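Local structure of peroxisomal acyl-CoA oxidase 1A (Solanum lycopersicum, 2FON) at residues 355-363 with 615-626; 550-558 with 571-579. The protein probably oxidises acyl-CoA thioesters with the help of bound FAD, as in the first step of peroxisomal fatty-acid beta-oxidation. One frame throughout, in Å; residues are numbered along the deposited sequence.

Contact 1 of 2, residues 355-363 with 615-626; sequences PLLASAYAF and LRPNAVSLVDAF
Leu-357 and Tyr-361, one helical turn apart, reach the 615-626 segment by different first torsions. In Leu-357, CG is anti to the backbone N (chi1 -166°) and both methyls are carried towards 615-626; in Tyr-361, CG lies beside the backbone N and anti to the carbonyl carbon (chi1 -78°), and the ring runs out until its hydroxyl meets the partner backbone. Tyr-361 OH donates to Leu-622 O at 2.7 Å, in the carbonyl plane and on a lone pair, with the oxygen itself at the edge of the tyrosine ring. Around this bond, Ala-625 CB approaches Tyr-361 OH to 3.5 Å, and Leu-622 CD2 also lies against the hydroxyl. The Tyr-361 and Phe-626 rings meet obliquely, planes at 39°, with CE1 of Tyr-361 3.6 Å from CE1 of Phe-626. Leu-357 crosses Val-623 at about a right angle, its CD1 3.8 Å from Val-623 CG1; its CD2 also touches Val-623 CG1 and, more loosely, Leu-615 CD2 and Ala-619 CB. Phe-626 CZ closes the group against Leu-357 CD1 and Ala-360 CB. Trp-44 packs on both aromatic rings, edge-to-face with Tyr-361, and Met-40 of helix 37-45 touches Tyr-361, Leu-622 and Ala-625. The contact thus joins helix 347-380, in the C-alpha1 region, to the short, weakly bonded helix 619-624 and residues on either side of it. Chemically it is a buried hydrocarbon and aromatic seam with one polar tie: the phenol hydroxyl donates a hydrogen bond to a main-chain carbonyl, pinning the ring's outer end while apolar neighbours hold its flank.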
loop_
_atom_site.group_PDB
_atom_site.type_symbol
_atom_site.label_atom_id
_atom_site.label_comp_id
_atom_site.label_asym_id
_atom_site.label_seq_id
_atom_site.Cartn_x
_atom_site.Cartn_y
_atom_site.Cartn_z
ATOM N N PRO B 355 13.345 -3.190 10.655
ATOM C CA PRO B 355 13.052 -1.789 10.953
ATOM C C PRO B 355 11.597 -1.569 11.382
ATOM O O PRO B 355 11.304 -0.577 12.078
ATOM C CB PRO B 355 13.264 -1.070 9.613
ATOM C CG PRO B 355 14.060 -1.956 8.833
ATOM C CD PRO B 355 13.780 -3.381 9.268
ATOM N N LEU B 356 10.693 -2.464 10.963
ATOM C CA LEU B 356 9.265 -2.272 11.269
ATOM C C LEU B 356 9.017 -2.668 12.709
ATOM O O LEU B 356 8.288 -1.990 13.433
ATOM C CB LEU B 356 8.354 -3.003 10.268
ATOM C CG LEU B 356 8.493 -2.424 8.839
ATOM C CD1 LEU B 356 7.600 -3.148 7.882
ATOM C CD2 LEU B 356 8.243 -0.898 8.758
ATOM N N LEU B 357 9.670 -3.751 13.126
ATOM C CA LEU B 357 9.741 -4.119 14.529
ATOM C C LEU B 357 10.301 -2.966 15.377
ATOM O O LEU B 357 9.616 -2.427 16.266
ATOM C CB LEU B 357 10.645 -5.294 14.603
ATOM C CG LEU B 357 10.770 -6.185 15.812
ATOM C CD1 LEU B 357 9.619 -6.068 16.783
ATOM C CD2 LEU B 357 10.862 -7.563 15.217
ATOM N N ALA B 358 11.534 -2.559 15.076
ATOM C CA ALA B 358 12.129 -1.374 15.667
ATOM C C ALA B 358 11.154 -0.232 15.719
ATOM O O ALA B 358 11.025 0.390 16.776
ATOM C CB ALA B 358 13.339 -0.962 14.916
ATOM N N SER B 359 10.456 0.061 14.617
ATOM C CA SER B 359 9.502 1.182 14.617
ATOM C C SER B 359 8.329 1.014 15.626
ATOM O O SER B 359 7.856 1.986 16.202
ATOM C CB SER B 359 8.934 1.419 13.216
ATOM O OG SER B 359 9.910 1.909 12.309
ATOM N N ALA B 360 7.868 -0.214 15.840
ATOM C CA ALA B 360 6.756 -0.443 16.751
ATOM C C ALA B 360 7.176 -0.113 18.167
ATOM O O ALA B 360 6.393 0.486 18.938
ATOM C CB ALA B 360 6.294 -1.869 16.678
ATOM N N TYR B 361 8.407 -0.509 18.541
ATOM C CA TYR B 361 8.912 -0.111 19.864
ATOM C C TYR B 361 9.181 1.419 19.890
ATOM O O TYR B 361 8.788 2.096 20.837
ATOM C CB TYR B 361 10.086 -0.964 20.288
ATOM C CG TYR B 361 9.744 -2.354 20.813
ATOM C CD1 TYR B 361 9.447 -3.401 19.961
ATOM C CD2 TYR B 361 9.751 -2.619 22.174
ATOM C CE1 TYR B 361 9.120 -4.687 20.444
ATOM C CE2 TYR B 361 9.451 -3.905 22.691
ATOM C CZ TYR B 361 9.138 -4.932 21.806
ATOM O OH TYR B 361 8.847 -6.189 22.320
ATOM N N ALA B 362 9.753 1.990 18.826
ATOM C CA ALA B 362 9.986 3.447 18.835
ATOM C C ALA B 362 8.690 4.219 19.013
ATOM O O ALA B 362 8.596 5.028 19.938
ATOM C CB ALA B 362 10.771 3.936 17.610
ATOM N N PHE B 363 7.697 3.966 18.150
ATOM C CA PHE B 363 6.373 4.609 18.239
ATOM C C PHE B 363 5.688 4.228 19.549
ATOM O O PHE B 363 4.987 5.026 20.133
ATOM C CB PHE B 363 5.466 4.241 17.044
ATOM C CG PHE B 363 6.047 4.595 15.664
ATOM C CD1 PHE B 363 5.424 4.138 14.507
ATOM C CD2 PHE B 363 7.178 5.377 15.535
ATOM C CE1 PHE B 363 5.964 4.449 13.234
ATOM C CE2 PHE B 363 7.710 5.712 14.310
ATOM C CZ PHE B 363 7.121 5.241 13.152
ATOM N N LEU B 615 19.631 -8.997 16.554
ATOM C CA LEU B 615 18.196 -9.068 16.735
ATOM C C LEU B 615 17.722 -10.474 16.413
ATOM O O LEU B 615 17.092 -11.076 17.267
ATOM C CB LEU B 615 17.427 -8.033 15.901
ATOM C CG LEU B 615 15.977 -7.842 16.385
ATOM C CD1 LEU B 615 15.912 -7.228 17.744
ATOM C CD2 LEU B 615 15.219 -6.942 15.509
ATOM N N ARG B 616 18.062 -10.988 15.220
ATOM C CA ARG B 616 17.702 -12.341 14.761
ATOM C C ARG B 616 17.268 -13.372 15.821
ATOM O O ARG B 616 16.139 -13.870 15.785
ATOM C CB ARG B 616 18.786 -12.962 13.870
ATOM C CG ARG B 616 18.494 -14.391 13.499
ATOM C CD ARG B 616 17.113 -14.531 12.880
ATOM N NE ARG B 616 16.799 -15.903 12.473
ATOM C CZ ARG B 616 16.051 -16.788 13.150
ATOM N NH1 ARG B 616 15.507 -16.469 14.313
ATOM N NH2 ARG B 616 15.829 -18.000 12.642
ATOM N N PRO B 617 18.133 -13.708 16.757
ATOM C CA PRO B 617 17.644 -14.716 17.667
ATOM C C PRO B 617 16.437 -14.290 18.440
ATOM O O PRO B 617 15.767 -15.118 18.959
ATOM C CB PRO B 617 18.802 -14.894 18.662
ATOM C CG PRO B 617 20.034 -14.363 17.954
ATOM C CD PRO B 617 19.504 -13.271 17.069
ATOM N N ASN B 618 16.154 -13.011 18.544
ATOM C CA ASN B 618 15.094 -12.545 19.463
ATOM C C ASN B 618 13.781 -12.107 18.854
ATOM O O ASN B 618 12.794 -11.921 19.573
ATOM C CB ASN B 618 15.621 -11.404 20.377
ATOM C CG ASN B 618 16.820 -11.824 21.200
ATOM O OD1 ASN B 618 16.709 -12.251 22.365
ATOM N ND2 ASN B 618 17.978 -11.735 20.582
ATOM N N ALA B 619 13.771 -11.900 17.545
ATOM C CA ALA B 619 12.565 -11.401 16.834
ATOM C C ALA B 619 11.249 -12.037 17.273
ATOM O O ALA B 619 10.298 -11.339 17.554
ATOM C CB ALA B 619 12.735 -11.523 15.352
ATOM N N VAL B 620 11.201 -13.358 17.362
ATOM C CA VAL B 620 9.957 -14.010 17.719
ATOM C C VAL B 620 9.576 -13.771 19.193
ATOM O O VAL B 620 8.384 -13.661 19.544
ATOM C CB VAL B 620 9.986 -15.502 17.363
ATOM C CG1 VAL B 620 8.830 -16.181 17.982
ATOM C CG2 VAL B 620 9.910 -15.709 15.817
ATOM N N SER B 621 10.575 -13.658 20.051
ATOM C CA SER B 621 10.277 -13.420 21.436
ATOM C C SER B 621 9.809 -12.005 21.582
ATOM O O SER B 621 8.843 -11.770 22.314
ATOM C CB SER B 621 11.470 -13.718 22.343
ATOM O OG SER B 621 12.029 -14.965 21.970
ATOM N N LEU B 622 10.433 -11.066 20.866
ATOM C CA LEU B 622 10.016 -9.653 20.963
ATOM C C LEU B 622 8.646 -9.344 20.441
ATOM O O LEU B 622 8.130 -8.305 20.729
ATOM C CB LEU B 622 10.973 -8.710 20.252
ATOM C CG LEU B 622 12.387 -8.577 20.786
ATOM C CD1 LEU B 622 13.354 -8.042 19.707
ATOM C CD2 LEU B 622 12.373 -7.698 22.007
ATOM N N VAL B 623 8.084 -10.181 19.603
ATOM C CA VAL B 623 6.708 -9.936 19.135
ATOM C C VAL B 623 5.721 -10.772 19.992
ATOM O O VAL B 623 4.542 -10.404 20.159
ATOM C CB VAL B 623 6.545 -10.163 17.628
ATOM C CG1 VAL B 623 7.479 -9.221 16.860
ATOM C CG2 VAL B 623 6.878 -11.643 17.253
ATOM N N ASP B 624 6.231 -11.859 20.568
ATOM C CA ASP B 624 5.546 -12.508 21.646
ATOM C C ASP B 624 5.277 -11.504 22.765
ATOM O O ASP B 624 4.339 -11.756 23.546
ATOM C CB ASP B 624 6.335 -13.728 22.195
ATOM C CG ASP B 624 6.370 -14.953 21.213
ATOM O OD1 ASP B 624 5.587 -15.070 20.230
ATOM O OD2 ASP B 624 7.220 -15.825 21.431
ATOM N N ALA B 625 6.038 -10.387 22.849
ATOM C CA ALA B 625 5.918 -9.446 24.024
ATOM C C ALA B 625 4.672 -8.559 23.956
ATOM O O ALA B 625 4.227 -7.986 24.947
ATOM C CB ALA B 625 7.135 -8.582 24.167
ATOM N N PHE B 626 4.116 -8.436 22.758
ATOM C CA PHE B 626 2.882 -7.656 22.535
ATOM C C PHE B 626 1.665 -8.348 23.182
ATOM O O PHE B 626 0.572 -7.765 23.320
ATOM C CB PHE B 626 2.630 -7.538 21.016
ATOM C CG PHE B 626 3.780 -6.958 20.219
ATOM C CD1 PHE B 626 4.615 -6.000 20.740
ATOM C CD2 PHE B 626 3.954 -7.309 18.908
ATOM C CE1 PHE B 626 5.621 -5.448 19.948
ATOM C CE2 PHE B 626 4.957 -6.734 18.117
ATOM C CZ PHE B 626 5.772 -5.821 18.630
#

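Contact 2 of 2, residues 550-558 with 571-579; sequences VVSKYIEKL and LEVLCGIYS
Segments 550-558 and 571-579, of helices 535-558 and 567-585, run nearly antiparallel, at 166° between directions, with axes 10.3 Å apart and Tyr-554 opposite Cys-575. The Tyr-554 ring spans the interface: its CG is trans to the backbone N (chi1 -157°), which lays the ring against the partner helix with Cys-575 over one face. Cys-575 SG sits 3.9 Å from the ring centroid, a sulfur-aromatic contact, and Cys-575 CB makes a CH-pi contact with the same ring. At its far end Tyr-554 OH gives a weak hydrogen bond to Leu-571 O, 2.6 Å away, a carbonyl that also accepts the helical bond from Cys-575 N. An alanine in place of this tyrosine is likely to leave the cysteine sulfur without its aromatic partner and open a gap between the helices. Towards the C-terminal end of 550-558, Leu-558 sends CD1 to Glu-572 CG at 3.4 Å and CD2 to Leu-571 CB. At the other end Val-551 CG2 meets the edge of the Tyr-578 ring, 3.8 Å from CE2, while the Val-550 side chain crosses that of Tyr-578 at about a right angle, its CG1 touching CE2. This antiparallel helix pair packs on helix 347-380, where Phe-365 meets Tyr-554 edge-to-face; helix 389-417 adjoins Val-550 and Tyr-578, helix 499-521 touches Ile-555 and Ser-579, and helix 598-615 lies against Leu-574.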
loop_
_atom_site.group_PDB
_atom_site.type_symbol
_atom_site.label_atom_id
_atom_site.label_comp_id
_atom_site.label_asym_id
_atom_site.label_seq_id
_atom_site.Cartn_x
_atom_site.Cartn_y
_atom_site.Cartn_z
ATOM N N VAL B 550 11.442 11.252 17.411
ATOM C CA VAL B 550 11.297 9.859 17.734
ATOM C C VAL B 550 12.623 9.388 18.293
ATOM O O VAL B 550 12.707 8.968 19.447
ATOM C CB VAL B 550 10.848 9.008 16.534
ATOM C CG1 VAL B 550 10.746 7.527 16.896
ATOM C CG2 VAL B 550 9.469 9.476 15.992
ATOM N N VAL B 551 13.705 9.546 17.548
ATOM C CA VAL B 551 14.976 9.028 18.034
ATOM C C VAL B 551 15.322 9.584 19.404
ATOM O O VAL B 551 15.693 8.839 20.307
ATOM C CB VAL B 551 16.070 9.329 17.077
ATOM C CG1 VAL B 551 17.360 8.970 17.689
ATOM C CG2 VAL B 551 15.857 8.546 15.765
ATOM N N SER B 552 15.183 10.881 19.602
ATOM C CA SER B 552 15.631 11.447 20.863
ATOM C C SER B 552 14.792 10.999 22.067
ATOM O O SER B 552 15.254 11.100 23.217
ATOM C CB SER B 552 15.665 12.957 20.794
ATOM O OG SER B 552 14.373 13.424 21.042
ATOM N N LYS B 553 13.570 10.524 21.807
ATOM C CA LYS B 553 12.695 10.086 22.898
ATOM C C LYS B 553 12.968 8.627 23.233
ATOM O O LYS B 553 12.812 8.160 24.359
ATOM C CB LYS B 553 11.224 10.300 22.541
ATOM C CG LYS B 553 10.883 11.757 22.347
ATOM C CD LYS B 553 11.041 12.507 23.630
ATOM C CE LYS B 553 11.124 14.012 23.456
ATOM N NZ LYS B 553 11.730 14.628 24.758
ATOM N N TYR B 554 13.391 7.903 22.214
ATOM C CA TYR B 554 13.815 6.545 22.385
ATOM C C TYR B 554 15.080 6.557 23.274
ATOM O O TYR B 554 15.239 5.719 24.192
ATOM C CB TYR B 554 14.049 5.902 21.000
ATOM C CG TYR B 554 13.959 4.394 21.027
ATOM C CD1 TYR B 554 13.274 3.679 20.056
ATOM C CD2 TYR B 554 14.568 3.676 22.061
ATOM C CE1 TYR B 554 13.217 2.269 20.112
ATOM C CE2 TYR B 554 14.513 2.305 22.121
ATOM C CZ TYR B 554 13.843 1.606 21.170
ATOM O OH TYR B 554 13.852 0.253 21.341
ATOM N N ILE B 555 15.971 7.515 23.012
ATOM C CA ILE B 555 17.190 7.577 23.781
ATOM C C ILE B 555 16.833 7.967 25.203
ATOM O O ILE B 555 17.441 7.454 26.153
ATOM C CB ILE B 555 18.268 8.540 23.154
ATOM C CG1 ILE B 555 18.714 8.052 21.753
ATOM C CG2 ILE B 555 19.460 8.728 24.107
ATOM C CD1 ILE B 555 19.624 9.035 21.007
ATOM N N GLU B 556 15.842 8.839 25.357
ATOM C CA GLU B 556 15.478 9.334 26.678
ATOM C C GLU B 556 14.916 8.212 27.539
ATOM O O GLU B 556 15.188 8.114 28.749
ATOM C CB GLU B 556 14.468 10.452 26.557
ATOM C CG GLU B 556 15.076 11.835 26.541
ATOM C CD GLU B 556 14.026 12.955 26.688
ATOM O OE1 GLU B 556 12.848 12.694 27.097
ATOM O OE2 GLU B 556 14.392 14.117 26.382
ATOM N N LYS B 557 14.121 7.372 26.869
ATOM C CA LYS B 557 13.529 6.157 27.421
ATOM C C LYS B 557 14.616 5.181 27.946
ATOM O O LYS B 557 14.488 4.612 29.046
ATOM C CB LYS B 557 12.686 5.529 26.339
ATOM C CG LYS B 557 12.014 4.250 26.697
ATOM C CD LYS B 557 11.258 4.361 27.995
ATOM C CE LYS B 557 10.725 3.014 28.391
ATOM N NZ LYS B 557 9.624 3.241 29.333
ATOM N N LEU B 558 15.704 5.049 27.195
ATOM C CA LEU B 558 16.781 4.153 27.595
ATOM C C LEU B 558 17.514 4.541 28.876
ATOM O O LEU B 558 18.163 3.684 29.477
ATOM C CB LEU B 558 17.735 3.864 26.433
ATOM C CG LEU B 558 17.042 3.184 25.205
ATOM C CD1 LEU B 558 18.053 2.758 24.137
ATOM C CD2 LEU B 558 16.085 2.005 25.530
ATOM N N LEU B 571 16.317 -3.529 23.898
ATOM C CA LEU B 571 15.645 -2.285 23.515
ATOM C C LEU B 571 16.632 -1.327 22.932
ATOM O O LEU B 571 16.271 -0.581 22.030
ATOM C CB LEU B 571 14.890 -1.620 24.669
ATOM C CG LEU B 571 13.557 -2.269 25.050
ATOM C CD1 LEU B 571 12.934 -1.566 26.237
ATOM C CD2 LEU B 571 12.657 -2.246 23.855
ATOM N N GLU B 572 17.874 -1.383 23.417
ATOM C CA GLU B 572 18.981 -0.680 22.768
ATOM C C GLU B 572 19.219 -1.141 21.340
ATOM O O GLU B 572 19.352 -0.330 20.429
ATOM C CB GLU B 572 20.242 -0.828 23.568
ATOM C CG GLU B 572 20.440 0.333 24.482
ATOM C CD GLU B 572 20.957 -0.081 25.866
ATOM O OE1 GLU B 572 22.074 -0.682 25.948
ATOM O OE2 GLU B 572 20.250 0.209 26.869
ATOM N N VAL B 573 19.267 -2.447 21.147
ATOM C CA VAL B 573 19.366 -2.980 19.821
ATOM C C VAL B 573 18.249 -2.349 18.937
ATOM O O VAL B 573 18.501 -1.925 17.776
ATOM C CB VAL B 573 19.259 -4.518 19.855
ATOM C CG1 VAL B 573 18.949 -5.059 18.495
ATOM C CG2 VAL B 573 20.504 -5.138 20.364
ATOM N N LEU B 574 17.024 -2.262 19.482
ATOM C CA LEU B 574 15.916 -1.724 18.693
ATOM C C LEU B 574 16.114 -0.250 18.396
ATOM O O LEU B 574 15.804 0.239 17.324
ATOM C CB LEU B 574 14.568 -2.020 19.340
ATOM C CG LEU B 574 14.127 -3.479 19.131
ATOM C CD1 LEU B 574 12.849 -3.829 19.889
ATOM C CD2 LEU B 574 13.999 -3.796 17.665
ATOM N N CYS B 575 16.703 0.449 19.339
ATOM C CA CYS B 575 16.985 1.860 19.145
ATOM C C CYS B 575 17.888 2.110 17.957
ATOM O O CYS B 575 17.609 2.976 17.117
ATOM C CB CYS B 575 17.657 2.462 20.367
ATOM S SG CYS B 575 17.525 4.211 20.182
ATOM N N GLY B 576 18.966 1.328 17.919
ATOM C CA GLY B 576 20.020 1.489 16.954
ATOM C C GLY B 576 19.454 1.240 15.599
ATOM O O GLY B 576 19.731 1.989 14.654
ATOM N N ILE B 577 18.605 0.218 15.525
ATOM C CA ILE B 577 18.098 -0.223 14.265
ATOM C C ILE B 577 17.222 0.848 13.733
ATOM O O ILE B 577 17.269 1.186 12.549
ATOM C CB ILE B 577 17.332 -1.521 14.387
ATOM C CG1 ILE B 577 18.299 -2.703 14.508
ATOM C CG2 ILE B 577 16.391 -1.726 13.165
ATOM C CD1 ILE B 577 17.583 -4.039 14.524
ATOM N N TYR B 578 16.395 1.412 14.584
ATOM C CA TYR B 578 15.462 2.394 14.019
ATOM C C TYR B 578 16.241 3.599 13.483
ATOM O O TYR B 578 15.997 4.076 12.387
ATOM C CB TYR B 578 14.393 2.793 15.003
ATOM C CG TYR B 578 13.549 3.928 14.523
ATOM C CD1 TYR B 578 12.392 3.690 13.780
ATOM C CD2 TYR B 578 13.867 5.251 14.862
ATOM C CE1 TYR B 578 11.612 4.722 13.365
ATOM C CE2 TYR B 578 13.064 6.326 14.437
ATOM C CZ TYR B 578 11.953 6.053 13.676
ATOM O OH TYR B 578 11.143 7.089 13.205
ATOM N N SER B 579 17.237 4.036 14.215
ATOM C CA SER B 579 17.841 5.279 13.860
ATOM C C SER B 579 18.860 5.076 12.766
ATOM O O SER B 579 19.084 5.961 11.929
ATOM C CB SER B 579 18.452 5.920 15.088
ATOM O OG SER B 579 19.122 4.939 15.829
#

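In the fold
Both segments of contact 2 fall between the two segments of contact 1 along the chain, and the centres of the contacts are 13 Å apart. Helix 347-380 brings them together, since its 355-363 segment meets 615-626 and also packs on both helices of contact 2. Tyr-361 bridges them twice: its CD2 lies 3.4 Å from Leu-571 CD2, and its CD1 is equally near Leu-574 CD1. Ser-359 OG approaches Tyr-578 CD1, and Ala-362 CB lies 3.5 Å from Tyr-554 CD1. On the same helix, the FAD-binding Arg-352 has its side chain about 11 Å from that of Leu-357, whereas contact 2 is remote from the FAD-binding residues.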